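Local coordinates for protein alpha-1,3-glucanase (Bacillus circulans, PDB 5ZRU) that probably hydrolyses alpha-1,3-glucan, this chain being the GH87-type catalytic part of a longer enzyme, at residues A250-T255 and N343-N348; S535-P538 and I542-Y545. One frame throughout, in Å; residues are numbered along the deposited sequence.

Interaction 1 of 2, residues A250-T255 and N343-N348; sequences AGIWHT and NSRIRN. With PE5 (3,6,9,12,15,18,21,24-octaoxahexacosan-1-ol), chain C.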
loop_
_atom_site.group_PDB
_atom_site.type_symbol
_atom_site.label_atom_id
_atom_site.label_comp_id
_atom_site.label_asym_id
_atom_site.label_seq_id
_atom_site.Cartn_x
_atom_site.Cartn_y
_atom_site.Cartn_z
ATOM N N ALA A 250 7.738 -20.808 5.489
ATOM C CA ALA A 250 6.983 -21.435 6.570
ATOM C C ALA A 250 5.840 -20.564 7.091
ATOM O O ALA A 250 5.150 -20.969 8.035
ATOM C CB ALA A 250 7.919 -21.797 7.732
ATOM N N GLY A 251 5.611 -19.399 6.496
ATOM C CA GLY A 251 4.552 -18.505 6.940
ATOM C C GLY A 251 5.054 -17.083 7.120
ATOM O O GLY A 251 6.217 -16.845 7.456
ATOM N N ILE A 252 4.160 -16.114 6.897
ATOM C CA ILE A 252 4.574 -14.720 7.061
ATOM C C ILE A 252 5.002 -14.414 8.490
ATOM O O ILE A 252 5.695 -13.418 8.725
ATOM C CB ILE A 252 3.463 -13.739 6.612
ATOM C CG1 ILE A 252 2.221 -13.851 7.516
ATOM C CG2 ILE A 252 3.131 -13.955 5.137
ATOM C CD1 ILE A 252 1.128 -12.800 7.195
ATOM N N TRP A 253 4.608 -15.242 9.458
ATOM C CA TRP A 253 5.020 -15.058 10.844
ATOM C C TRP A 253 6.252 -15.879 11.212
ATOM O O TRP A 253 6.679 -15.835 12.370
ATOM C CB TRP A 253 3.856 -15.411 11.792
ATOM C CG TRP A 253 2.781 -14.334 11.811
ATOM C CD1 TRP A 253 1.595 -14.337 11.125
ATOM C CD2 TRP A 253 2.826 -13.094 12.533
ATOM N NE1 TRP A 253 0.897 -13.174 11.385
ATOM C CE2 TRP A 253 1.632 -12.396 12.243
ATOM C CE3 TRP A 253 3.763 -12.503 13.393
ATOM C CZ2 TRP A 253 1.344 -11.138 12.791
ATOM C CZ3 TRP A 253 3.472 -11.243 13.947
ATOM C CH2 TRP A 253 2.274 -10.582 13.638
ATOM N N HIS A 254 6.810 -16.645 10.275
ATOM C CA HIS A 254 7.888 -17.574 10.602
ATOM C C HIS A 254 9.131 -17.394 9.749
ATOM O O HIS A 254 10.242 -17.530 10.268
ATOM C CB HIS A 254 7.382 -19.026 10.483
ATOM C CG HIS A 254 6.289 -19.351 11.452
ATOM N ND1 HIS A 254 6.534 -19.637 12.777
ATOM C CD2 HIS A 254 4.946 -19.415 11.294
ATOM C CE1 HIS A 254 5.388 -19.869 13.395
ATOM N NE2 HIS A 254 4.410 -19.745 12.516
ATOM N N THR A 255 8.977 -17.091 8.460
ATOM C CA THR A 255 10.098 -17.001 7.532
ATOM C C THR A 255 10.297 -15.543 7.132
ATOM O O THR A 255 9.414 -14.955 6.497
ATOM C CB THR A 255 9.846 -17.858 6.289
ATOM O OG1 THR A 255 9.784 -19.243 6.662
ATOM C CG2 THR A 255 10.962 -17.658 5.274
ATOM N N ASN A 343 -4.063 -12.279 -0.726
ATOM C CA ASN A 343 -3.906 -12.632 0.687
ATOM C C ASN A 343 -2.607 -12.074 1.264
ATOM O O ASN A 343 -1.967 -12.710 2.106
ATOM C CB ASN A 343 -3.956 -14.152 0.889
ATOM C CG ASN A 343 -5.203 -14.801 0.300
ATOM O OD1 ASN A 343 -6.218 -14.143 0.044
ATOM N ND2 ASN A 343 -5.134 -16.124 0.105
ATOM N N SER A 344 -2.210 -10.885 0.815
ATOM C CA SER A 344 -0.890 -10.360 1.126
ATOM C C SER A 344 -0.977 -9.008 1.822
ATOM O O SER A 344 -2.018 -8.349 1.855
ATOM C CB SER A 344 -0.038 -10.249 -0.141
ATOM O OG SER A 344 0.143 -11.533 -0.720
ATOM N N ARG A 345 0.152 -8.610 2.398
ATOM C CA ARG A 345 0.283 -7.372 3.159
ATOM C C ARG A 345 1.425 -6.594 2.527
ATOM O O ARG A 345 2.583 -7.018 2.585
ATOM C CB ARG A 345 0.539 -7.667 4.636
ATOM C CG ARG A 345 -0.570 -8.548 5.241
ATOM C CD ARG A 345 -0.255 -9.005 6.677
ATOM N NE ARG A 345 -1.101 -10.146 7.054
ATOM C CZ ARG A 345 -1.356 -10.509 8.311
ATOM N NH1 ARG A 345 -0.835 -9.822 9.311
ATOM N NH2 ARG A 345 -2.147 -11.551 8.570
ATOM N N ILE A 346 1.095 -5.489 1.880
ATOM C CA ILE A 346 2.050 -4.754 1.063
ATOM C C ILE A 346 2.034 -3.342 1.622
ATOM O O ILE A 346 1.086 -2.584 1.383
ATOM C CB ILE A 346 1.682 -4.795 -0.424
ATOM C CG1 ILE A 346 1.550 -6.254 -0.888
ATOM C CG2 ILE A 346 2.726 -4.034 -1.252
ATOM C CD1 ILE A 346 0.747 -6.445 -2.200
ATOM N N ARG A 347 3.040 -3.002 2.427
ATOM C CA ARG A 347 2.913 -1.853 3.317
ATOM C C ARG A 347 4.220 -1.090 3.421
ATOM O O ARG A 347 5.301 -1.653 3.244
ATOM C CB ARG A 347 2.482 -2.279 4.730
ATOM C CG ARG A 347 1.197 -3.121 4.783
ATOM C CD ARG A 347 0.825 -3.406 6.242
ATOM N NE ARG A 347 -0.419 -4.172 6.375
ATOM C CZ ARG A 347 -0.708 -4.919 7.433
ATOM N NH1 ARG A 347 0.168 -4.991 8.438
ATOM N NH2 ARG A 347 -1.862 -5.600 7.495
ATOM N N ASN A 348 4.111 0.208 3.707
ATOM C CA ASN A 348 5.278 1.013 4.084
ATOM C C ASN A 348 6.365 0.983 3.015
ATOM O O ASN A 348 7.557 0.950 3.323
ATOM C CB ASN A 348 5.843 0.540 5.427
ATOM C CG ASN A 348 4.782 0.365 6.463
ATOM O OD1 ASN A 348 4.026 1.294 6.752
ATOM N ND2 ASN A 348 4.699 -0.839 7.031
HETATM C C48 PE5 C . 19.102 -4.567 8.248
HETATM C C50 PE5 C . 18.208 -3.336 8.065
HETATM O O1 PE5 C . 18.492 -2.383 9.056
HETATM C C1 PE5 C . 17.780 -1.182 8.942
HETATM C C2 PE5 C . 18.008 -0.295 10.169
HETATM O O2 PE5 C . 17.480 -0.917 11.306
HETATM C C3 PE5 C . 17.748 -0.286 12.526
HETATM C C4 PE5 C . 17.166 -1.117 13.676
HETATM O O3 PE5 C . 15.790 -1.311 13.478
HETATM C C5 PE5 C . 15.099 -1.982 14.498
HETATM C C6 PE5 C . 14.211 -3.089 13.909
HETATM O O4 PE5 C . 12.935 -2.614 13.561
HETATM C C7 PE5 C . 12.399 -3.113 12.363
HETATM C C8 PE5 C . 12.429 -4.643 12.356
HETATM O O5 PE5 C . 12.238 -5.104 11.056
HETATM C C9 PE5 C . 12.506 -6.467 10.868
HETATM C C10 PE5 C . 11.184 -7.210 10.732
HETATM O O6 PE5 C . 11.141 -8.250 11.663
HETATM C C11 PE5 C . 9.856 -8.706 11.971
HETATM C C12 PE5 C . 9.902 -9.618 13.189
HETATM O O7 PE5 C . 9.455 -10.870 12.772
HETATM C C13 PE5 C . 8.635 -11.542 13.684
HETATM C C14 PE5 C . 8.754 -13.041 13.419
HETATM O O8 PE5 C . 10.074 -13.314 13.044
HETATM C C15 PE5 C . 10.348 -14.646 12.694
HETATM C C16 PE5 C . 11.369 -15.232 13.680
HETATM O O52 PE5 C . 12.628 -15.361 13.079
#
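Trp253 and Arg345, one from each segment, converge on a single carboxylate oxygen: Glu174 OE2 accepts a hydrogen bond from Trp253 NE1 and forms a salt bridge with Arg345 NH2. The shared carboxylate is consistent with the closeness of the two donors, though no bond joins them: Trp253 NE1 stays 4.3 Å from Arg345 NH1, and the guanidinium meets the indole obliquely.

The closest approach is made by Ile252. Its CD1 methyl sits over one face of the guanidinium, 3.5 Å from Arg345 NE and 3.6 Å from Arg345 CZ, displaced toward the rim. Ile252 CG1 lies between the backbone N and the carbonyl carbon (chi1 65°), and an extended chi2 carries CD1 out to the arginine. The two side chains cross at about a right angle.

Strand 345-347 belongs to the right-handed parallel beta-helix expected of this pectate lyase-like domain, whereas 250-255 is the turn linking two of its earlier strands. Glu174, at the end of strand 166-174, comes from the N-terminal beta-sheet domain, and the contact therefore lies where the two domains meet. Within the turn, Gly251 O accepts from both His254 N and Thr255 N, while Ala250 N reaches Thr255 OG1 at 2.8 Å.

Farther along the strand, Arg347 lays a face of its guanidinium over Arg345 CB and forms a salt bridge with Glu139. A polyethylene glycol chain passes the turn at Trp253 and His254, its C14 3.6 Å from Trp253 O; that carbonyl also accepts a hydrogen bond from Lys143 NZ.

Interaction 2 of 2, residues S535-P538 and I542-Y545; sequences SPHP and IYTY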
loop_
_atom_site.group_PDB
_atom_site.type_symbol
_atom_site.label_atom_id
_atom_site.label_comp_id
_atom_site.label_asym_id
_atom_site.label_seq_id
_atom_site.Cartn_x
_atom_site.Cartn_y
_atom_site.Cartn_z
ATOM N N SER A 535 -11.806 29.504 -8.365
ATOM C CA SER A 535 -12.037 30.484 -7.331
ATOM C C SER A 535 -12.258 29.771 -5.999
ATOM O O SER A 535 -12.579 28.577 -5.975
ATOM C CB SER A 535 -13.245 31.336 -7.702
ATOM O OG SER A 535 -14.315 30.505 -8.094
ATOM N N PRO A 536 -12.084 30.477 -4.877
ATOM C CA PRO A 536 -12.241 29.824 -3.570
ATOM C C PRO A 536 -13.613 29.187 -3.419
ATOM O O PRO A 536 -14.615 29.685 -3.933
ATOM C CB PRO A 536 -12.057 30.974 -2.569
ATOM C CG PRO A 536 -11.301 32.007 -3.314
ATOM C CD PRO A 536 -11.735 31.905 -4.737
ATOM N N HIS A 537 -13.650 28.070 -2.696
ATOM C CA HIS A 537 -14.906 27.344 -2.548
ATOM C C HIS A 537 -14.793 26.284 -1.465
ATOM O O HIS A 537 -13.718 25.697 -1.289
ATOM C CB HIS A 537 -15.307 26.676 -3.864
ATOM C CG HIS A 537 -14.335 25.637 -4.344
ATOM N ND1 HIS A 537 -13.215 25.949 -5.082
ATOM C CD2 HIS A 537 -14.323 24.288 -4.199
ATOM C CE1 HIS A 537 -12.559 24.840 -5.381
ATOM N NE2 HIS A 537 -13.210 23.818 -4.855
ATOM N N PRO A 538 -15.869 26.013 -0.726
ATOM C CA PRO A 538 -15.885 24.837 0.147
ATOM C C PRO A 538 -15.962 23.576 -0.695
ATOM O O PRO A 538 -16.402 23.601 -1.841
ATOM C CB PRO A 538 -17.161 25.013 0.984
ATOM C CG PRO A 538 -17.694 26.394 0.641
ATOM C CD PRO A 538 -17.154 26.733 -0.708
ATOM N N ILE A 542 -19.702 17.339 -6.239
ATOM C CA ILE A 542 -19.152 17.184 -7.580
ATOM C C ILE A 542 -18.509 18.498 -7.988
ATOM O O ILE A 542 -19.122 19.562 -7.845
ATOM C CB ILE A 542 -20.231 16.776 -8.602
ATOM C CG1 ILE A 542 -20.961 15.512 -8.126
ATOM C CG2 ILE A 542 -19.615 16.574 -9.978
ATOM C CD1 ILE A 542 -22.227 15.180 -8.942
ATOM N N TYR A 543 -17.309 18.411 -8.551
ATOM C CA TYR A 543 -16.463 19.557 -8.863
ATOM C C TYR A 543 -15.847 19.355 -10.234
ATOM O O TYR A 543 -15.291 18.292 -10.505
ATOM C CB TYR A 543 -15.369 19.685 -7.787
ATOM C CG TYR A 543 -14.242 20.663 -8.043
ATOM C CD1 TYR A 543 -14.495 21.988 -8.387
ATOM C CD2 TYR A 543 -12.919 20.271 -7.861
ATOM C CE1 TYR A 543 -13.442 22.891 -8.589
ATOM C CE2 TYR A 543 -11.871 21.157 -8.051
ATOM C CZ TYR A 543 -12.140 22.465 -8.412
ATOM O OH TYR A 543 -11.091 23.339 -8.578
ATOM N N THR A 544 -15.940 20.359 -11.107
ATOM C CA THR A 544 -15.120 20.356 -12.308
ATOM C C THR A 544 -14.392 21.687 -12.423
ATOM O O THR A 544 -14.892 22.735 -11.999
ATOM C CB THR A 544 -15.924 20.082 -13.605
ATOM O OG1 THR A 544 -16.482 21.304 -14.101
ATOM C CG2 THR A 544 -17.047 19.033 -13.373
ATOM N N TYR A 545 -13.178 21.621 -12.954
ATOM C CA TYR A 545 -12.409 22.802 -13.326
ATOM C C TYR A 545 -12.044 22.734 -14.805
ATOM O O TYR A 545 -11.019 23.265 -15.236
ATOM C CB TYR A 545 -11.170 22.966 -12.438
ATOM C CG TYR A 545 -10.231 21.784 -12.414
ATOM C CD1 TYR A 545 -10.515 20.661 -11.630
ATOM C CD2 TYR A 545 -9.045 21.794 -13.144
ATOM C CE1 TYR A 545 -9.662 19.573 -11.604
ATOM C CE2 TYR A 545 -8.174 20.703 -13.116
ATOM C CZ TYR A 545 -8.492 19.598 -12.336
ATOM O OH TYR A 545 -7.650 18.508 -12.296
#
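His537 lies over one face of the Tyr543 ring, near its rim, where a long loop of the parallel beta-helix folds back against the strand that follows it. Strand 542-544 is one of the strands stacked along a face of the helix, parallel to 502-505 and 567-568. The close part of the contact is confined to these two buried side chains: His537 NE2 stands 3.9 Å from Tyr543 CE1, and His537 CE1 is 3.8 Å from Tyr543 OH. The rings meet obliquely, their planes at 36° and their centroids 4.8 Å apart.

With chi1 at 170°, Tyr543 CG points opposite the backbone N, and the phenol reaches across to the loop. Its hydroxyl is hydrogen-bonded to Ser534 OG and only weakly to Glu471 OE2, so the phenol is fixed at its far end as well as through the strand. Phe568 also meets the His537 ring, adding a second aromatic neighbour.

The outer side of the loop is looser. Ser535 and Pro536 are exposed to solvent, Pro538 is partly so, and none of the three touches 542-545. Yet this outer part steadies the inner one, since the carbonyl of Ser535 limits rotation of the imidazole: His537 ND1 donates to Ser535 O at 2.8 Å with an N-H...O angle of 174°, and that oxygen lies almost exactly in the ring plane.

Interactions 1 and 2 follow one another along the chain and lie on opposite sides of its centre, with their own centres about 42 Å apart and their nearest atoms about 27 Å apart. All four segments lie in the beta-helical part of the catalytic unit, but interaction 1 also meets the N-terminal beta-sheet domain. It is not part of a metal site: the side chain of Ile252 is about 9 Å from that of the zinc ligand His312, about 9 Å from a bound calcium and about 12 Å from a bound zinc. The bound polyethylene glycol touches the turn of interaction 1. Interaction 2 is remote from the annotated sites.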